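Local structure of nisin immunity protein (Lactococcus lactis subsp. lactis, 5XHB) at residues A[18-23]-A[83-88]. The protein takes part in the immunity of the producing bacterium against externally supplied nisin, as a lipoprotein associated with the cell membrane. Sequence-based numbering, arbitrary orientation.
Sequences TNFIYD and LCMGIN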
ATOM      1  N   THR A  18       2.290  -1.528 -11.861  1.00 17.67           N
ATOM      2  CA  THR A  18       0.879  -1.394 -11.466  1.00 17.86           C
ATOM      3  C   THR A  18       0.158  -0.197 -12.099  1.00 17.96           C
ATOM      4  O   THR A  18      -1.062  -0.230 -12.290  1.00 15.76           O
ATOM      5  CB  THR A  18       0.712  -1.286  -9.931  1.00 18.96           C
ATOM      6  OG1 THR A  18       1.380  -0.119  -9.441  1.00 19.62           O
ATOM      7  CG2 THR A  18       1.264  -2.518  -9.220  1.00 19.06           C
ATOM      8  N   ASN A  19       0.890   0.861 -12.418  1.00 15.36           N
ATOM      9  CA  ASN A  19       0.237   2.093 -12.855  1.00 17.58           C
ATOM     10  C   ASN A  19       0.267   2.265 -14.372  1.00 17.60           C
ATOM     11  O   ASN A  19       1.327   2.162 -15.012  1.00 20.07           O
ATOM     12  CB  ASN A  19       0.879   3.311 -12.174  1.00 19.27           C
ATOM     13  CG  ASN A  19       0.824   3.232 -10.658  1.00 19.49           C
ATOM     14  OD1 ASN A  19       0.079   2.440 -10.091  1.00 19.88           O
ATOM     15  ND2 ASN A  19       1.618   4.058  -9.996  1.00 28.47           N
ATOM     16  N   PHE A  20      -0.897   2.520 -14.956  1.00 18.05           N
ATOM     17  CA  PHE A  20      -0.968   2.593 -16.407  1.00 18.27           C
ATOM     18  C   PHE A  20      -2.051   3.522 -16.909  1.00 19.88           C
ATOM     19  O   PHE A  20      -2.911   3.988 -16.156  1.00 16.94           O
ATOM     20  CB  PHE A  20      -1.174   1.188 -16.993  1.00 19.42           C
ATOM     21  CG  PHE A  20      -2.510   0.566 -16.660  1.00 19.46           C
ATOM     22  CD1 PHE A  20      -2.698  -0.111 -15.456  1.00 16.24           C
ATOM     23  CD2 PHE A  20      -3.562   0.626 -17.565  1.00 15.37           C
ATOM     24  CE1 PHE A  20      -3.914  -0.706 -15.149  1.00 13.59           C
ATOM     25  CE2 PHE A  20      -4.788   0.045 -17.272  1.00 14.64           C
ATOM     26  CZ  PHE A  20      -4.968  -0.622 -16.050  1.00 15.66           C
ATOM     27  N   ILE A  21      -1.999   3.789 -18.205  1.00 20.51           N
ATOM     28  CA  ILE A  21      -3.017   4.590 -18.848  1.00 17.92           C
ATOM     29  C   ILE A  21      -3.709   3.757 -19.911  1.00 20.62           C
ATOM     30  O   ILE A  21      -3.058   3.046 -20.674  1.00 25.69           O
ATOM     31  CB  ILE A  21      -2.415   5.852 -19.475  1.00 27.42           C
ATOM     32  CG1 ILE A  21      -1.752   6.694 -18.385  1.00 28.39           C
ATOM     33  CG2 ILE A  21      -3.482   6.640 -20.197  1.00 27.87           C
ATOM     34  CD1 ILE A  21      -0.907   7.834 -18.924  1.00 37.50           C
ATOM     35  N   TYR A  22      -5.029   3.834 -19.952  1.00 22.83           N
ATOM     36  CA  TYR A  22      -5.790   3.115 -20.952  1.00 24.78           C
ATOM     37  C   TYR A  22      -6.942   3.996 -21.420  1.00 31.38           C
ATOM     38  O   TYR A  22      -7.717   4.498 -20.607  1.00 28.20           O
ATOM     39  CB  TYR A  22      -6.293   1.780 -20.393  1.00 27.71           C
ATOM     40  CG  TYR A  22      -7.536   1.266 -21.075  1.00 34.91           C
ATOM     41  CD1 TYR A  22      -7.586   1.132 -22.452  1.00 38.11           C
ATOM     42  CD2 TYR A  22      -8.662   0.911 -20.337  1.00 40.43           C
ATOM     43  CE1 TYR A  22      -8.726   0.686 -23.080  1.00 44.10           C
ATOM     44  CE2 TYR A  22      -9.804   0.444 -20.956  1.00 38.77           C
ATOM     45  CZ  TYR A  22      -9.828   0.334 -22.329  1.00 43.34           C
ATOM     46  OH  TYR A  22     -10.961  -0.126 -22.961  1.00 52.91           O
ATOM     47  N   ASP A  23      -7.033   4.193 -22.733  1.00 32.14           N
ATOM     48  CA  ASP A  23      -8.084   5.020 -23.323  1.00 36.84           C
ATOM     49  C   ASP A  23      -8.089   6.402 -22.677  1.00 32.70           C
ATOM     50  O   ASP A  23      -9.138   6.922 -22.302  1.00 35.03           O
ATOM     51  CB  ASP A  23      -9.445   4.330 -23.172  1.00 38.49           C
ATOM     52  CG  ASP A  23     -10.536   4.988 -23.993  1.00 51.60           C
ATOM     53  OD1 ASP A  23     -10.206   5.850 -24.839  1.00 53.96           O
ATOM     54  OD2 ASP A  23     -11.722   4.637 -23.792  1.00 51.45           O
ATOM     55  N   LEU A  83     -13.621  -3.666 -14.212  1.00 16.77           N
ATOM     56  CA  LEU A  83     -12.629  -4.170 -15.164  1.00 17.39           C
ATOM     57  C   LEU A  83     -11.522  -4.922 -14.436  1.00 18.53           C
ATOM     58  O   LEU A  83     -11.230  -4.640 -13.275  1.00 13.22           O
ATOM     59  CB  LEU A  83     -12.017  -3.028 -15.982  1.00 16.07           C
ATOM     60  CG  LEU A  83     -12.975  -2.188 -16.811  1.00 18.65           C
ATOM     61  CD1 LEU A  83     -12.208  -1.060 -17.485  1.00 21.08           C
ATOM     62  CD2 LEU A  83     -13.666  -3.061 -17.841  1.00 26.45           C
ATOM     63  N   CYS A  84     -10.901  -5.880 -15.113  1.00 15.66           N
ATOM     64  CA  CYS A  84      -9.760  -6.561 -14.519  1.00 13.57           C
ATOM     65  C   CYS A  84      -8.715  -6.899 -15.573  1.00 15.91           C
ATOM     66  O   CYS A  84      -8.964  -6.787 -16.781  1.00 19.51           O
ATOM     67  CB  CYS A  84     -10.210  -7.825 -13.779  1.00 18.27           C
ATOM     68  SG  CYS A  84     -10.994  -9.061 -14.844  1.00 21.89           S
HETATM   69  N   MSE A  85      -7.532  -7.286 -15.105  1.00 12.88           N
HETATM   70  CA  MSE A  85      -6.416  -7.527 -15.988  1.00 13.93           C
HETATM   71  C   MSE A  85      -5.862  -8.912 -15.746  1.00 14.36           C
HETATM   72  O   MSE A  85      -5.758  -9.351 -14.602  1.00 15.24           O
HETATM   73  CB  MSE A  85      -5.325  -6.486 -15.785  1.00 13.74           C
HETATM   74  CG  MSE A  85      -4.141  -6.691 -16.722  1.00 15.69           C
HETATM   75 SE   MSE A  85      -2.832  -5.272 -16.525  1.00 26.99          SE
HETATM   76  CE  MSE A  85      -3.913  -3.774 -17.213  1.00 17.90           C
ATOM     77  N   GLY A  86      -5.512  -9.606 -16.822  1.00 17.56           N
ATOM     78  CA  GLY A  86      -4.848 -10.892 -16.672  1.00 18.03           C
ATOM     79  C   GLY A  86      -3.426 -10.684 -16.186  1.00 15.28           C
ATOM     80  O   GLY A  86      -2.647  -9.960 -16.817  1.00 16.24           O
ATOM     81  N   ILE A  87      -3.098 -11.293 -15.048  1.00 13.40           N
ATOM     82  CA  ILE A  87      -1.751 -11.253 -14.511  1.00 13.69           C
ATOM     83  C   ILE A  87      -1.293 -12.683 -14.266  1.00 14.99           C
ATOM     84  O   ILE A  87      -1.791 -13.349 -13.359  1.00 13.78           O
ATOM     85  CB  ILE A  87      -1.632 -10.483 -13.178  1.00 17.19           C
ATOM     86  CG1 ILE A  87      -2.398  -9.150 -13.221  1.00 14.55           C
ATOM     87  CG2 ILE A  87      -0.151 -10.264 -12.854  1.00 16.38           C
ATOM     88  CD1 ILE A  87      -1.838  -8.146 -14.179  1.00 20.87           C
ATOM     89  N   ASN A  88      -0.332 -13.132 -15.057  1.00 15.74           N
ATOM     90  CA  ASN A  88       0.089 -14.533 -15.034  1.00 15.55           C
ATOM     91  C   ASN A  88      -1.143 -15.413 -15.157  1.00 15.19           C
ATOM     92  O   ASN A  88      -1.878 -15.275 -16.129  1.00 15.15           O
ATOM     93  CB  ASN A  88       0.916 -14.837 -13.784  1.00 18.48           C
ATOM     94  CG  ASN A  88       2.310 -14.238 -13.879  1.00 21.34           C
ATOM     95  OD1 ASN A  88       2.587 -13.495 -14.817  1.00 19.77           O
ATOM     96  ND2 ASN A  88       3.188 -14.557 -12.931  1.00 22.59           N
TER
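Strands 19-22 and 83-87 do not pair through their backbones. Their closest CA atoms, those of Tyr22 and Leu83, are 11.5 Å apart, and only side chains bridge the gap. The main contact joins Phe20 and Met85, which is selenomethionine here. The two side chains approach from opposite directions. The CE methyl of Met85 sits over one face of the Phe20 ring, displaced toward its rim. Met85 CE is 3.5 Å from Phe20 CZ, its nearest ring atom. Met85 CE lies 3.8 Å from the Phe20 ring centroid, 24° off the ring normal, which makes this a CH-pi contact. Met85 SE stands farther back above the same ring, 5.3 Å from the centroid, in a Met-aromatic contact led by the methyl. The Met85 chain is extended through chi1 and chi2 and bends at chi3 (-66°), which turns CE onto the ring.

Both strands belong to one antiparallel sheet, with strands 25-33 and 90-96 between them. That their side chains still meet is consistent with a sheet that curls inward here. Ile94 of strand 90-96 touches Phe20, Leu83 and Met85, while the ring of Phe12 meets that of Phe20.

Tyr22 and Leu83 make a looser apolar contact. Leu83 CD1 approaches the edge of the Tyr22 ring, close to its plane, at 4.5 Å from Tyr22 CE2. Ile75 of strand 67-78 touches both Tyr22 and Met85.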